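Local coordinates for NreA (Staphylococcus aureus subsp. aureus, PDB 6K2H), which is a GAF-domain signalling protein that probably binds nitrate in its pocket and passes that signal on to a partner, at residues S40-H45 and G65-V70; M77-A80 and L84-G87. The protein carries 1 engineered substitution. One frame throughout, in Å; residues are numbered along the deposited sequence. Where two conformers were deposited one is given.

Interaction 1 of 2, residues S40-H45 and G65-V70; sequences SPIKWH and GLAGTV. With EDO (1,2-ethanediol), chain B.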
loop_
_atom_site.group_PDB
_atom_site.type_symbol
_atom_site.label_atom_id
_atom_site.label_comp_id
_atom_site.label_asym_id
_atom_site.label_seq_id
_atom_site.Cartn_x
_atom_site.Cartn_y
_atom_site.Cartn_z
ATOM N N SER A 40 15.447 -1.310 -11.008
ATOM C CA SER A 40 14.985 -1.694 -9.660
ATOM C C SER A 40 13.502 -2.035 -9.650
ATOM O O SER A 40 12.715 -1.362 -10.250
ATOM C CB SER A 40 15.272 -0.598 -8.650
ATOM O OG SER A 40 14.699 -0.936 -7.394
ATOM N N PRO A 41 13.119 -3.129 -8.965
ATOM C CA PRO A 41 11.699 -3.342 -8.744
ATOM C C PRO A 41 11.225 -2.468 -7.577
ATOM O O PRO A 41 12.036 -1.757 -6.963
ATOM C CB PRO A 41 11.636 -4.793 -8.346
ATOM C CG PRO A 41 12.937 -5.037 -7.665
ATOM C CD PRO A 41 13.950 -4.202 -8.391
ATOM N N ILE A 42 9.950 -2.594 -7.302
ATOM C CA ILE A 42 9.335 -1.946 -6.110
ATOM C C ILE A 42 9.051 -3.037 -5.062
ATOM O O ILE A 42 8.650 -4.160 -5.406
ATOM C CB ILE A 42 8.053 -1.258 -6.548
ATOM C CG1 ILE A 42 8.421 -0.080 -7.462
ATOM C CG2 ILE A 42 7.232 -0.817 -5.357
ATOM C CD1 ILE A 42 7.310 0.341 -8.383
ATOM N N LYS A 43 9.261 -2.687 -3.799
ATOM C CA LYS A 43 8.967 -3.582 -2.696
ATOM C C LYS A 43 8.222 -2.915 -1.610
ATOM O O LYS A 43 8.306 -1.710 -1.468
ATOM C CB LYS A 43 10.254 -4.188 -2.154
ATOM C CG LYS A 43 10.879 -5.088 -3.238
ATOM C CD LYS A 43 11.943 -6.034 -2.702
ATOM C CE LYS A 43 11.378 -7.158 -1.886
ATOM N NZ LYS A 43 11.139 -8.421 -2.632
ATOM N N TRP A 44 7.487 -3.729 -0.851
ATOM C CA TRP A 44 6.886 -3.264 0.380
ATOM C C TRP A 44 7.995 -3.275 1.443
ATOM O O TRP A 44 8.432 -4.368 1.869
ATOM C CB TRP A 44 5.714 -4.105 0.786
ATOM C CG TRP A 44 4.595 -4.142 -0.225
ATOM C CD1 TRP A 44 4.332 -5.132 -1.106
ATOM C CD2 TRP A 44 3.660 -3.100 -0.472
ATOM N NE1 TRP A 44 3.194 -4.770 -1.879
ATOM C CE2 TRP A 44 2.819 -3.507 -1.533
ATOM C CE3 TRP A 44 3.485 -1.816 0.079
ATOM C CZ2 TRP A 44 1.762 -2.707 -1.995
ATOM C CZ3 TRP A 44 2.488 -1.026 -0.385
ATOM C CH2 TRP A 44 1.619 -1.455 -1.409
ATOM N N HIS A 45 8.448 -2.088 1.784
ATOM C CA HIS A 45 9.623 -1.860 2.646
ATOM C C HIS A 45 9.200 -1.883 4.123
ATOM O O HIS A 45 9.957 -2.373 4.962
ATOM C CB HIS A 45 10.339 -0.517 2.361
ATOM C CG HIS A 45 11.277 -0.531 1.172
ATOM N ND1 HIS A 45 10.849 -0.747 -0.115
ATOM C CD2 HIS A 45 12.621 -0.360 1.089
ATOM C CE1 HIS A 45 11.883 -0.754 -0.939
ATOM N NE2 HIS A 45 12.968 -0.481 -0.238
ATOM N N GLY A 65 0.411 -4.182 -10.025
ATOM C CA GLY A 65 -0.177 -4.265 -8.697
ATOM C C GLY A 65 -0.661 -2.922 -8.208
ATOM O O GLY A 65 -0.711 -1.937 -8.952
ATOM N N LEU A 66 -0.965 -2.865 -6.932
ATOM C CA LEU A 66 -1.379 -1.620 -6.371
ATOM C C LEU A 66 -0.231 -0.620 -6.351
ATOM O O LEU A 66 -0.427 0.518 -6.725
ATOM C CB LEU A 66 -1.871 -1.762 -4.947
ATOM C CG LEU A 66 -3.098 -2.692 -4.837
ATOM C CD1 LEU A 66 -3.181 -3.253 -3.453
ATOM C CD2 LEU A 66 -4.334 -1.914 -5.152
ATOM N N ALA A 67 0.911 -1.022 -5.823
ATOM C CA ALA A 67 2.026 -0.082 -5.686
ATOM C C ALA A 67 2.517 0.354 -7.082
ATOM O O ALA A 67 2.770 1.545 -7.348
ATOM C CB ALA A 67 3.151 -0.686 -4.895
ATOM N N GLY A 68 2.714 -0.594 -7.975
ATOM C CA GLY A 68 3.223 -0.192 -9.289
ATOM C C GLY A 68 2.296 0.659 -10.092
ATOM O O GLY A 68 2.740 1.557 -10.837
ATOM N N THR A 69 1.008 0.411 -9.968
ATOM C CA THR A 69 0.032 1.223 -10.677
ATOM C C THR A 69 -0.009 2.641 -10.111
ATOM O O THR A 69 0.001 3.600 -10.853
ATOM C CB THR A 69 -1.356 0.552 -10.634
ATOM O OG1 THR A 69 -1.254 -0.797 -11.161
ATOM C CG2 THR A 69 -2.380 1.314 -11.374
ATOM N N VAL A 70 0.005 2.777 -8.809
ATOM C CA VAL A 70 -0.056 4.121 -8.238
ATOM C C VAL A 70 1.204 4.916 -8.623
ATOM O O VAL A 70 1.101 6.093 -8.895
ATOM C CB VAL A 70 -0.261 4.050 -6.728
ATOM C CG1 VAL A 70 -0.118 5.439 -6.074
ATOM C CG2 VAL A 70 -1.629 3.484 -6.394
HETATM C C1 EDO B . 1.347 -5.756 -4.255
HETATM O O1 EDO B . 1.212 -6.513 -3.264
HETATM C C2 EDO B . 0.254 -4.973 -4.555
HETATM O O2 EDO B . 0.870 -4.009 -5.282
#

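Interaction 2 of 2, residues M77-A80 and L84-G87; sequences MVIA and LALG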
loop_
_atom_site.group_PDB
_atom_site.type_symbol
_atom_site.label_atom_id
_atom_site.label_comp_id
_atom_site.label_asym_id
_atom_site.label_seq_id
_atom_site.Cartn_x
_atom_site.Cartn_y
_atom_site.Cartn_z
ATOM N N MET A 77 -5.705 4.534 -5.651
ATOM C CA MET A 77 -6.558 3.397 -6.032
ATOM C C MET A 77 -7.362 3.009 -4.836
ATOM O O MET A 77 -6.815 2.899 -3.730
ATOM C CB MET A 77 -5.681 2.225 -6.437
ATOM C CG MET A 77 -4.898 2.417 -7.687
ATOM S SD MET A 77 -4.111 0.865 -8.201
ATOM C CE MET A 77 -5.533 -0.241 -8.177
ATOM N N VAL A 78 -8.653 2.832 -5.023
ATOM C CA VAL A 78 -9.545 2.517 -3.933
ATOM C C VAL A 78 -10.297 1.282 -4.306
ATOM O O VAL A 78 -10.903 1.221 -5.391
ATOM C CB VAL A 78 -10.524 3.644 -3.670
ATOM C CG1 VAL A 78 -11.476 3.257 -2.576
ATOM C CG2 VAL A 78 -9.847 4.932 -3.271
ATOM N N ILE A 79 -10.223 0.272 -3.462
ATOM C CA ILE A 79 -11.055 -0.920 -3.629
ATOM C C ILE A 79 -11.916 -1.141 -2.394
ATOM O O ILE A 79 -11.424 -1.579 -1.335
ATOM C CB ILE A 79 -10.195 -2.154 -3.949
ATOM C CG1 ILE A 79 -9.241 -1.839 -5.083
ATOM C CG2 ILE A 79 -11.082 -3.358 -4.155
ATOM C CD1 ILE A 79 -8.285 -2.953 -5.373
ATOM N N ALA A 80 -13.224 -0.865 -2.475
ATOM C CA ALA A 80 -14.049 -0.819 -1.264
ATOM C C ALA A 80 -14.367 -2.236 -0.771
ATOM O O ALA A 80 -14.650 -2.398 0.381
ATOM C CB ALA A 80 -15.362 -0.052 -1.500
ATOM N N LEU A 84 -15.635 -8.613 -4.242
ATOM C CA LEU A 84 -16.485 -8.218 -5.388
ATOM C C LEU A 84 -15.766 -7.596 -6.556
ATOM O O LEU A 84 -16.012 -7.934 -7.703
ATOM C CB LEU A 84 -17.567 -7.270 -4.871
ATOM C CG LEU A 84 -18.698 -7.909 -4.066
ATOM C CD1 LEU A 84 -19.412 -6.855 -3.210
ATOM C CD2 LEU A 84 -19.679 -8.573 -5.001
ATOM N N ALA A 85 -14.902 -6.645 -6.299
ATOM C CA ALA A 85 -14.212 -5.886 -7.288
ATOM C C ALA A 85 -13.229 -6.689 -8.068
ATOM O O ALA A 85 -13.083 -6.475 -9.275
ATOM C CB ALA A 85 -13.487 -4.644 -6.721
ATOM N N LEU A 86 -12.563 -7.592 -7.396
ATOM C CA LEU A 86 -11.423 -8.294 -8.053
ATOM C C LEU A 86 -11.666 -9.769 -8.158
ATOM O O LEU A 86 -11.304 -10.428 -9.179
ATOM C CB LEU A 86 -10.138 -8.061 -7.258
ATOM C CG LEU A 86 -9.562 -6.641 -7.172
ATOM C CD1 LEU A 86 -8.172 -6.735 -6.539
ATOM C CD2 LEU A 86 -9.538 -5.928 -8.493
ATOM N N GLY A 87 -12.218 -10.310 -7.094
ATOM C CA GLY A 87 -12.277 -11.734 -6.927
ATOM C C GLY A 87 -10.860 -12.368 -6.842
ATOM O O GLY A 87 -9.839 -11.706 -7.058
#

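Interaction 1 of 2, residues S40-H45 and G65-V70
Trp44 and Ile42, both on strand 42-48, converge on Ala67 of helix 65-73. The helix meets the Trp44 indole at its six-membered end: Ala67 CB lies 3.8 Å from Trp44 CZ2 and 3.9 Å from Trp44 CH2, so one methyl spans two neighbouring ring carbons. Ile42 reaches the same methyl with its branch methyl, Ile42 CG2 standing 4.1 Å from Ala67 CB. Its longer arm goes on to the next residue of the helix, where Ile42 CD1 rests 4.2 Å from Gly68 CA; with no side chain on Gly68, the arm meets backbone carbon there.

The Trp44 side chain leaves the strand with CG anti to its own carbonyl carbon (chi1 -60°), which carries the ring toward the helix although the CB itself does not point that way. The nitrogen edge then faces a bound 1,2-ethanediol. Trp44 NE1 donates to the diol O1 over 3.0 Å, with an N-H...O angle of 154° and the acceptor near the ring plane. The other hydroxyl is gripped from the helix: Ala67 N reaches diol O2 at 3.0 Å and 165°, whereas Leu66 N, though 2.7 Å from diol O2, makes a badly bent, weak bond. Ile96 N is a further hydrogen-bond partner of the diol. Ala29 and Ala31 of strand 27-33 and Leu121 of strand 115-124 also touch the indole.

The two segments touch through carbon alone and are bridged polarly by the diol. With the indole N-H and the backbone amides of Leu66, Ala67 and Ile96 turned to the diol, the site offers several donors, which would probably suit an anion. That is consistent with the nitrate pocket of this GAF domain, where the diol, probably from the crystallisation liquor, would occupy the anion's place.

Interaction 2 of 2, residues M77-A80 and L84-G87
Ile79 is held in its sheet by backbone hydrogen bonding to Val105 of the adjoining strand 104-112, and its side chain meets Ala85 and Leu86. A second polar bond sets the other segment: Asn81 OD1 accepts from Leu84 N, inside the short connection that leads from strand 77-79 into helix 82-85.

Across the contact itself, the two branches of Ile79 take one partner each. CG2, anti to the backbone N (chi1 -50° for CG1), comes up against the methyl of Ala85, with Ile79 CG2 and Ala85 CB 3.7 Å apart. The longer branch leaves in another direction, and Ile79 CD1 lies 4.0 Å from Leu86 CD1. The Leu86 side chain crosses that of Ile79 at about a right angle, so they meet mainly through terminal methyls instead of lying alongside each other. The backbones stay well apart, the closest CA pair being Ile79 and Ala85 at 6.9 Å.

Ile79, which also packs against Leu66 of helix 65-73 and Val105, is the buried member here, while Ala85 is exposed and both Ala85 and Leu86 touch a crystal neighbour. With only 110 Å² buried, the contact between the segments is methyl on methyl, so dispersion and the hydrophobic effect, not a directional bond, carry it; the short connection and its Leu84 N to Asn81 OD1 bond also constrain the chain.

The two contacts sit about 18 Å apart, centre to centre, yet follow each other along the chain, since helix 65-73 runs on into strand 77-79. Both are built on the same antiparallel sheet, interaction 1 against edge strand 42-48 and interaction 2 at the opposite edge. Helix 65-73 joins them: Leu66 CD2 lies 3.7 Å from Met77 CE and 4.1 Å from Ile79 CD1, and Val70 CG2 is 3.7 Å from Met77 CG. Leu66 thus faces both ways, its backbone amide and CB bordering the diol site while CD2 reaches the strand. Interaction 1 lines the probable nitrate pocket; interaction 2 adjoins it indirectly, through Leu66.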